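Local coordinates for TouB protein (PDB 2INC) that is a small ubiquitin-like component of toluene o-xylene monooxygenase and probably takes part in its monooxygenase activity, at residues S6-D11 / L77-M82; F2-N7 / A69-T74; R10-Q15 / N38-P43. One frame throughout, in Å; residues are numbered along the deposited sequence.

Interaction 1. Residues S6-D11 / L77-M82; sequences SNFERD and LDIIFM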
# COMPACT_ATOMS: atom_id res chain seq x y z
N SER C 6 -31.26 32.84 -31.10
CA SER C 6 -32.36 32.12 -31.70
C SER C 6 -32.79 31.00 -30.80
O SER C 6 -31.98 30.12 -30.54
CB SER C 6 -31.85 31.51 -33.01
OG SER C 6 -32.77 30.55 -33.52
N ASN C 7 -34.03 31.05 -30.32
CA ASN C 7 -34.67 30.00 -29.56
C ASN C 7 -35.69 29.33 -30.52
O ASN C 7 -36.85 29.76 -30.65
CB ASN C 7 -35.42 30.64 -28.36
CG ASN C 7 -35.95 29.61 -27.38
OD1 ASN C 7 -35.47 28.48 -27.33
ND2 ASN C 7 -36.93 30.01 -26.59
N PHE C 8 -35.24 28.28 -31.20
CA PHE C 8 -36.00 27.69 -32.29
C PHE C 8 -37.00 26.67 -31.77
O PHE C 8 -36.66 25.86 -30.87
CB PHE C 8 -35.05 27.07 -33.30
CG PHE C 8 -35.66 26.93 -34.67
CD1 PHE C 8 -35.41 27.90 -35.65
CD2 PHE C 8 -36.49 25.86 -34.98
CE1 PHE C 8 -35.98 27.79 -36.94
CE2 PHE C 8 -37.07 25.75 -36.26
CZ PHE C 8 -36.82 26.73 -37.22
N GLU C 9 -38.25 26.70 -32.28
CA GLU C 9 -39.28 25.85 -31.69
C GLU C 9 -38.87 24.40 -31.82
O GLU C 9 -38.34 23.99 -32.87
CB GLU C 9 -40.65 26.06 -32.34
CG GLU C 9 -41.73 25.16 -31.78
CD GLU C 9 -43.13 25.55 -32.27
OE1 GLU C 9 -43.26 26.46 -33.12
OE2 GLU C 9 -44.10 24.92 -31.81
N ARG C 10 -39.06 23.67 -30.72
CA ARG C 10 -38.73 22.23 -30.63
C ARG C 10 -37.24 21.87 -30.56
O ARG C 10 -36.90 20.69 -30.37
CB ARG C 10 -39.38 21.46 -31.78
CG ARG C 10 -40.89 21.62 -31.81
CD ARG C 10 -41.43 20.92 -33.02
NE ARG C 10 -41.32 19.49 -32.79
CZ ARG C 10 -42.25 18.77 -32.16
NH1 ARG C 10 -43.38 19.36 -31.75
NH2 ARG C 10 -42.03 17.48 -31.97
N ASP C 11 -36.35 22.84 -30.78
CA ASP C 11 -34.92 22.67 -30.45
C ASP C 11 -34.72 22.66 -28.90
O ASP C 11 -35.67 22.96 -28.13
CB ASP C 11 -34.08 23.76 -31.10
CG ASP C 11 -32.66 23.27 -31.46
OD1 ASP C 11 -32.16 22.28 -30.87
OD2 ASP C 11 -32.01 23.90 -32.33
N LEU C 77 -34.93 35.79 -29.61
CA LEU C 77 -36.12 35.67 -30.47
C LEU C 77 -36.57 34.22 -30.56
O LEU C 77 -35.76 33.34 -30.88
CB LEU C 77 -35.77 36.18 -31.87
CG LEU C 77 -35.29 37.62 -31.99
CD1 LEU C 77 -34.88 37.92 -33.44
CD2 LEU C 77 -36.33 38.60 -31.45
N ASP C 78 -37.85 33.97 -30.30
CA ASP C 78 -38.45 32.65 -30.56
C ASP C 78 -38.74 32.51 -32.06
O ASP C 78 -39.18 33.47 -32.69
CB ASP C 78 -39.76 32.51 -29.79
CG ASP C 78 -39.56 32.60 -28.31
OD1 ASP C 78 -38.45 32.20 -27.85
OD2 ASP C 78 -40.51 33.08 -27.63
N ILE C 79 -38.43 31.36 -32.63
CA ILE C 79 -38.74 31.11 -34.03
C ILE C 79 -39.71 29.96 -33.97
O ILE C 79 -39.35 28.82 -33.57
CB ILE C 79 -37.51 30.81 -34.92
CG1 ILE C 79 -36.44 31.87 -34.77
CG2 ILE C 79 -37.89 30.83 -36.41
CD1 ILE C 79 -35.62 31.67 -33.54
N ILE C 80 -40.96 30.28 -34.29
CA ILE C 80 -42.08 29.36 -34.10
C ILE C 80 -42.78 28.95 -35.42
O ILE C 80 -42.79 29.72 -36.39
CB ILE C 80 -43.09 29.93 -33.07
CG1 ILE C 80 -43.65 31.25 -33.57
CG2 ILE C 80 -42.38 30.17 -31.71
CD1 ILE C 80 -44.68 31.93 -32.66
N PHE C 81 -43.30 27.72 -35.45
CA PHE C 81 -44.12 27.20 -36.57
C PHE C 81 -45.54 27.72 -36.46
O PHE C 81 -46.25 27.45 -35.46
CB PHE C 81 -44.14 25.67 -36.56
CG PHE C 81 -42.80 25.06 -36.74
CD1 PHE C 81 -42.28 24.88 -38.00
CD2 PHE C 81 -42.05 24.69 -35.64
CE1 PHE C 81 -41.02 24.33 -38.19
CE2 PHE C 81 -40.80 24.13 -35.81
CZ PHE C 81 -40.28 23.96 -37.08
N MET C 82 -45.95 28.46 -37.49
CA MET C 82 -47.35 28.89 -37.62
C MET C 82 -47.93 28.66 -39.04
O MET C 82 -47.22 28.27 -39.99
CB MET C 82 -47.47 30.35 -37.20
CG MET C 82 -47.48 30.54 -35.72
SD MET C 82 -47.34 32.28 -35.35
CE MET C 82 -49.07 32.73 -35.08
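S6-F8 and L77-M82 run side by side as parallel strands, their axes 4.7 Å apart at closest and inclined by 26°. N7 is gripped on both its backbone polar atoms: its N donates to L77 O at 2.9 Å, and its O accepts the N-H of I79, which comes from above the carbonyl plane. E9 N continues the pairing, meeting I79 O at 2.7 Å and nearly head-on to the carbonyl. At this point the first chain turns off in a type II turn from F8 to D11, closed by D11 N to F8 O, with R10 taking the positive phi of its third position. These are the first and last strands of the beta-grasp (ubiquitin) fold, paired in the middle of the sheet. S6, F8, L77 and I79 project from one face, where helix 25-33 packs on S6, F8 and I79, so small or apolar residues suit it. The F8 side chain crosses I79 at about a right angle and sets CE1 3.6 Å from I79 CG2; on its other side CE2 approaches F81 CZ at 3.8 Å, the two rings steeply inclined to each other. N7 and D78 lie on the opposite face, side by side and pointing the same way. The amide-carboxylate bond between them is less sure, but D78 also forms a salt bridge with R52, and N7 ND2 has a backbone partner in the chain of another protein. Beyond the backbone pairing, E9 extends the link with its side chain. With CG opposite the backbone N (chi1 178°) and the chain extended beyond it, the carboxylate reaches along the second strand, where OE1 accepts the N-H of F81 at 2.6 Å in place of a strand carbonyl and lies at the edge of the F81 ring.

Interaction 2. Residues F2-N7 / A69-T74; sequences FPIMSN and AGLRPT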
# COMPACT_ATOMS: atom_id res chain seq x y z
N PHE C 2 -25.96 42.07 -37.27
CA PHE C 2 -26.62 42.28 -35.98
C PHE C 2 -26.82 40.94 -35.30
O PHE C 2 -27.42 40.03 -35.89
CB PHE C 2 -27.94 42.99 -36.18
CG PHE C 2 -28.63 43.43 -34.91
CD1 PHE C 2 -28.26 44.60 -34.26
CD2 PHE C 2 -29.66 42.68 -34.37
CE1 PHE C 2 -28.89 45.01 -33.11
CE2 PHE C 2 -30.31 43.10 -33.21
CZ PHE C 2 -29.93 44.26 -32.58
N PRO C 3 -26.29 40.79 -34.07
CA PRO C 3 -26.40 39.49 -33.41
C PRO C 3 -27.74 39.32 -32.74
O PRO C 3 -28.23 40.23 -32.04
CB PRO C 3 -25.29 39.54 -32.35
CG PRO C 3 -25.22 41.04 -31.99
CD PRO C 3 -25.52 41.77 -33.28
N ILE C 4 -28.35 38.19 -32.99
CA ILE C 4 -29.47 37.80 -32.17
C ILE C 4 -29.25 36.38 -31.64
O ILE C 4 -28.38 35.63 -32.13
CB ILE C 4 -30.86 37.91 -32.93
CG1 ILE C 4 -30.86 37.05 -34.19
CG2 ILE C 4 -31.21 39.39 -33.25
CD1 ILE C 4 -31.50 35.72 -34.05
N MET C 5 -30.06 36.03 -30.64
CA MET C 5 -30.11 34.68 -30.05
C MET C 5 -31.42 33.98 -30.46
O MET C 5 -32.53 34.44 -30.17
CB MET C 5 -30.02 34.72 -28.49
CG MET C 5 -28.75 35.45 -27.93
SD MET C 5 -27.22 34.80 -28.60
CE MET C 5 -26.00 35.62 -27.56
N SER C 6 -31.26 32.84 -31.10
CA SER C 6 -32.36 32.12 -31.70
C SER C 6 -32.79 31.00 -30.80
O SER C 6 -31.98 30.12 -30.54
CB SER C 6 -31.85 31.51 -33.01
OG SER C 6 -32.77 30.55 -33.52
N ASN C 7 -34.03 31.05 -30.32
CA ASN C 7 -34.67 30.00 -29.56
C ASN C 7 -35.69 29.33 -30.52
O ASN C 7 -36.85 29.76 -30.65
CB ASN C 7 -35.42 30.64 -28.36
CG ASN C 7 -35.95 29.61 -27.38
OD1 ASN C 7 -35.47 28.48 -27.33
ND2 ASN C 7 -36.93 30.01 -26.59
N ALA C 69 -37.28 46.70 -35.87
CA ALA C 69 -37.86 45.82 -34.85
C ALA C 69 -37.61 46.31 -33.41
O ALA C 69 -38.30 45.85 -32.46
CB ALA C 69 -37.40 44.33 -35.05
N GLY C 70 -36.65 47.22 -33.24
CA GLY C 70 -36.36 47.76 -31.89
C GLY C 70 -35.71 46.70 -31.00
O GLY C 70 -36.03 46.57 -29.82
N LEU C 71 -34.79 45.95 -31.58
CA LEU C 71 -34.13 44.87 -30.88
C LEU C 71 -32.90 45.42 -30.18
O LEU C 71 -32.18 46.28 -30.73
CB LEU C 71 -33.71 43.78 -31.87
CG LEU C 71 -34.79 43.11 -32.74
CD1 LEU C 71 -34.11 42.07 -33.65
CD2 LEU C 71 -35.97 42.52 -31.93
N ARG C 72 -32.63 44.90 -28.98
CA ARG C 72 -31.31 45.09 -28.36
C ARG C 72 -30.34 44.09 -28.95
O ARG C 72 -30.72 42.94 -29.19
CB ARG C 72 -31.40 44.89 -26.85
CG ARG C 72 -32.33 45.91 -26.20
CD ARG C 72 -32.75 45.52 -24.80
NE ARG C 72 -33.45 44.26 -24.77
CZ ARG C 72 -34.16 43.82 -23.73
NH1 ARG C 72 -34.27 44.56 -22.62
NH2 ARG C 72 -34.75 42.63 -23.79
N PRO C 73 -29.08 44.50 -29.17
CA PRO C 73 -28.11 43.51 -29.64
C PRO C 73 -28.19 42.25 -28.77
O PRO C 73 -28.25 42.34 -27.51
CB PRO C 73 -26.76 44.23 -29.47
CG PRO C 73 -27.11 45.70 -29.57
CD PRO C 73 -28.50 45.83 -28.97
N THR C 74 -28.29 41.10 -29.42
CA THR C 74 -28.18 39.86 -28.71
C THR C 74 -29.56 39.49 -28.11
O THR C 74 -29.69 38.48 -27.43
CB THR C 74 -26.99 40.10 -27.68
OG1 THR C 74 -25.78 39.49 -28.15
CG2 THR C 74 -27.33 39.79 -26.32
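F2 leans its ring into the loop residues L71 and P73, and this is the apolar centre of the contact. With CG swung away from the backbone N (chi1 -172°), the ring extends far enough for CE2 to reach L71 CB at 3.7 Å, while CE1 lies 4.0 Å from P73 CG and CZ rests against the backbone between L71 and P73. A large flat side chain suits this place, because it can touch the leucine and the proline at once. L71 in turn sends CD1 to I4 CG2, 4.0 Å away; both of these branched residues also pack on L77, and I4 reaches C32 of helix 25-33, so the patch merges with the hydrophobic core. The pieces joined here are the start of the first strand of a beta-grasp fold and the loop that leads into its last strand, 76-82. Their touching parts run 69° apart, so the loop passes across the strand end before it turns to pair with it. Pairing is heralded by one backbone hydrogen bond: T74 N donates to P3 O at 2.8 Å, from above the carbonyl plane. P3 has no N-H to give, yet its carbonyl serves the same strand edge that M5 uses to bond E75 and L77. T74 adopts a positive phi (84°) at this corner. Its carbonyl oxygen lies 3.2 Å from M5 CG, and the bent methionine chain brings CE alongside T74 OG1 at 3.9 Å. Farther out, the R72 side chain starts out away from the strand; its guanidinium makes salt bridges to E55 and E75 and to an acidic side chain in the chain of another protein, which the long, multiply bonding arginine can serve together. T74 and M5 each touch a polar side chain in the chain of another protein.

Interaction 3. Residues R10-Q15 / N38-P43; sequences RDFVIQ and NRRVHP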
# COMPACT_ATOMS: atom_id res chain seq x y z
N ARG C 10 -39.06 23.67 -30.72
CA ARG C 10 -38.73 22.23 -30.63
C ARG C 10 -37.24 21.87 -30.56
O ARG C 10 -36.90 20.69 -30.37
CB ARG C 10 -39.38 21.46 -31.78
CG ARG C 10 -40.89 21.62 -31.81
CD ARG C 10 -41.43 20.92 -33.02
NE ARG C 10 -41.32 19.49 -32.79
CZ ARG C 10 -42.25 18.77 -32.16
NH1 ARG C 10 -43.38 19.36 -31.75
NH2 ARG C 10 -42.03 17.48 -31.97
N ASP C 11 -36.35 22.84 -30.78
CA ASP C 11 -34.92 22.67 -30.45
C ASP C 11 -34.72 22.66 -28.90
O ASP C 11 -35.67 22.96 -28.13
CB ASP C 11 -34.08 23.76 -31.10
CG ASP C 11 -32.66 23.27 -31.46
OD1 ASP C 11 -32.16 22.28 -30.87
OD2 ASP C 11 -32.01 23.90 -32.33
N PHE C 12 -33.50 22.39 -28.45
CA PHE C 12 -33.21 22.27 -27.00
C PHE C 12 -32.31 23.38 -26.51
O PHE C 12 -32.08 23.47 -25.31
CB PHE C 12 -32.51 20.94 -26.68
CG PHE C 12 -31.02 20.98 -26.92
CD1 PHE C 12 -30.12 21.01 -25.83
CD2 PHE C 12 -30.51 21.03 -28.21
CE1 PHE C 12 -28.74 21.05 -26.03
CE2 PHE C 12 -29.11 21.03 -28.42
CZ PHE C 12 -28.22 21.06 -27.30
N VAL C 13 -31.81 24.21 -27.43
CA VAL C 13 -30.75 25.17 -27.11
C VAL C 13 -30.96 26.49 -27.81
O VAL C 13 -31.40 26.52 -28.96
CB VAL C 13 -29.38 24.57 -27.46
CG1 VAL C 13 -29.13 24.50 -28.98
CG2 VAL C 13 -28.27 25.30 -26.71
N ILE C 14 -30.65 27.59 -27.12
CA ILE C 14 -30.62 28.92 -27.74
C ILE C 14 -29.24 29.11 -28.38
O ILE C 14 -28.21 28.62 -27.86
CB ILE C 14 -30.97 30.02 -26.70
CG1 ILE C 14 -32.26 29.61 -25.92
CG2 ILE C 14 -31.09 31.35 -27.37
CD1 ILE C 14 -32.86 30.71 -25.00
N GLN C 15 -29.23 29.73 -29.56
CA GLN C 15 -27.99 29.80 -30.33
C GLN C 15 -27.77 31.20 -30.82
O GLN C 15 -28.75 31.96 -31.04
CB GLN C 15 -28.05 28.88 -31.53
CG GLN C 15 -28.24 27.44 -31.18
CD GLN C 15 -28.42 26.62 -32.39
OE1 GLN C 15 -29.54 26.54 -32.93
NE2 GLN C 15 -27.31 26.01 -32.88
N ASN C 38 -33.43 20.07 -39.65
CA ASN C 38 -32.53 19.05 -40.19
C ASN C 38 -31.22 18.87 -39.40
O ASN C 38 -30.29 18.19 -39.87
CB ASN C 38 -32.21 19.30 -41.68
CG ASN C 38 -33.39 18.99 -42.57
OD1 ASN C 38 -34.06 17.95 -42.39
ND2 ASN C 38 -33.69 19.90 -43.50
N ARG C 39 -31.16 19.48 -38.22
CA ARG C 39 -30.05 19.28 -37.31
C ARG C 39 -30.29 18.27 -36.16
O ARG C 39 -29.52 17.34 -36.10
CB ARG C 39 -29.32 20.59 -36.96
CG ARG C 39 -28.37 21.07 -38.11
CD ARG C 39 -27.59 22.36 -37.73
NE ARG C 39 -26.90 22.93 -38.89
CZ ARG C 39 -25.64 22.64 -39.22
NH1 ARG C 39 -24.94 21.79 -38.50
NH2 ARG C 39 -25.08 23.20 -40.29
N ARG C 40 -31.18 18.96 -35.47
CA ARG C 40 -32.10 18.71 -34.54
C ARG C 40 -33.60 18.97 -34.57
O ARG C 40 -34.16 18.63 -33.65
CB ARG C 40 -31.61 19.33 -33.33
CG ARG C 40 -30.36 19.01 -33.00
CD ARG C 40 -29.79 19.89 -31.86
NE ARG C 40 -28.64 20.51 -32.37
CZ ARG C 40 -28.44 21.74 -32.62
NH1 ARG C 40 -29.22 22.70 -32.27
NH2 ARG C 40 -27.36 21.92 -33.05
N VAL C 41 -34.26 19.55 -35.55
CA VAL C 41 -35.71 19.67 -35.58
C VAL C 41 -36.10 19.21 -37.00
O VAL C 41 -35.37 19.49 -37.97
CB VAL C 41 -36.13 21.14 -35.36
CG1 VAL C 41 -37.64 21.25 -35.32
CG2 VAL C 41 -35.53 21.68 -34.05
N HIS C 42 -37.21 18.45 -37.10
CA HIS C 42 -37.72 18.00 -38.42
C HIS C 42 -38.42 19.18 -39.06
O HIS C 42 -39.07 19.94 -38.35
CB HIS C 42 -38.75 16.89 -38.29
CG HIS C 42 -38.26 15.64 -37.63
ND1 HIS C 42 -38.44 15.39 -36.28
CD2 HIS C 42 -37.62 14.55 -38.13
CE1 HIS C 42 -37.92 14.21 -35.98
NE2 HIS C 42 -37.41 13.68 -37.08
N PRO C 43 -38.33 19.32 -40.40
CA PRO C 43 -39.14 20.30 -41.16
C PRO C 43 -40.65 20.18 -40.88
O PRO C 43 -41.15 19.10 -40.49
CB PRO C 43 -38.88 19.92 -42.61
CG PRO C 43 -37.55 19.21 -42.61
CD PRO C 43 -37.46 18.51 -41.28
O HOH W 1 -37.02 18.54 -32.00
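R40 reaches D11 by starting beside its own backbone N (chi1 -52°) and then bending at the CG-CD bond (chi3 -121°), which carries NH1 to the carboxylate. The salt bridge to D11 OD2 measures 3.0 Å; OD1 also accepts from NH1, weakly at 3.3 Å, though nearly straight. The carboxylate lies close to the guanidinium plane, at its edge, the two planes 33° apart. OD1 additionally takes the backbone N-H of F12 at 2.8 Å from the anti side, tilted out of the carboxylate plane, and OD2 bonds S36 OG, so both oxygens are held. Were D11 an alanine, the buried R40 would probably lose its carboxylate countercharge, and the F12 N-H and S36 hydroxyl a partner each. The aliphatic part of R40 is used as well: CD sits at the edge of the F12 ring, 3.7 Å from CE2. V41, a compact branched residue, fits CG2 against D11 N at 3.6 Å. A water donates to R10 O and, weakly, to R40 O. R40 also makes a cation-pi contact with an aromatic side chain of another protein's chain. The site thus ties the loop of the first beta-grasp hairpin to the segment following helix 25-33.

Overall arrangement
Strand 2-8 carries interactions 1 and 2, and strand 14-19 beside it carries one side of interaction 3. Interaction 2 involves the start of strand 2-8, interaction 1 its end and the turn after it. The centre of interaction 1 is about 14 Å from that of interaction 2 and about 8 Å from that of interaction 3; the latter two are about 18 Å apart. A probable hydrogen bond from L77 N to M5 O, 2.8 Å, carries interaction 2 into interaction 1; another, S6 N to Q15 O at 2.7 Å, joins both to segment 10-15. E9 O also packs on V41 CG1 at 3.7 Å. All three have residues at the interface with another protein's chain.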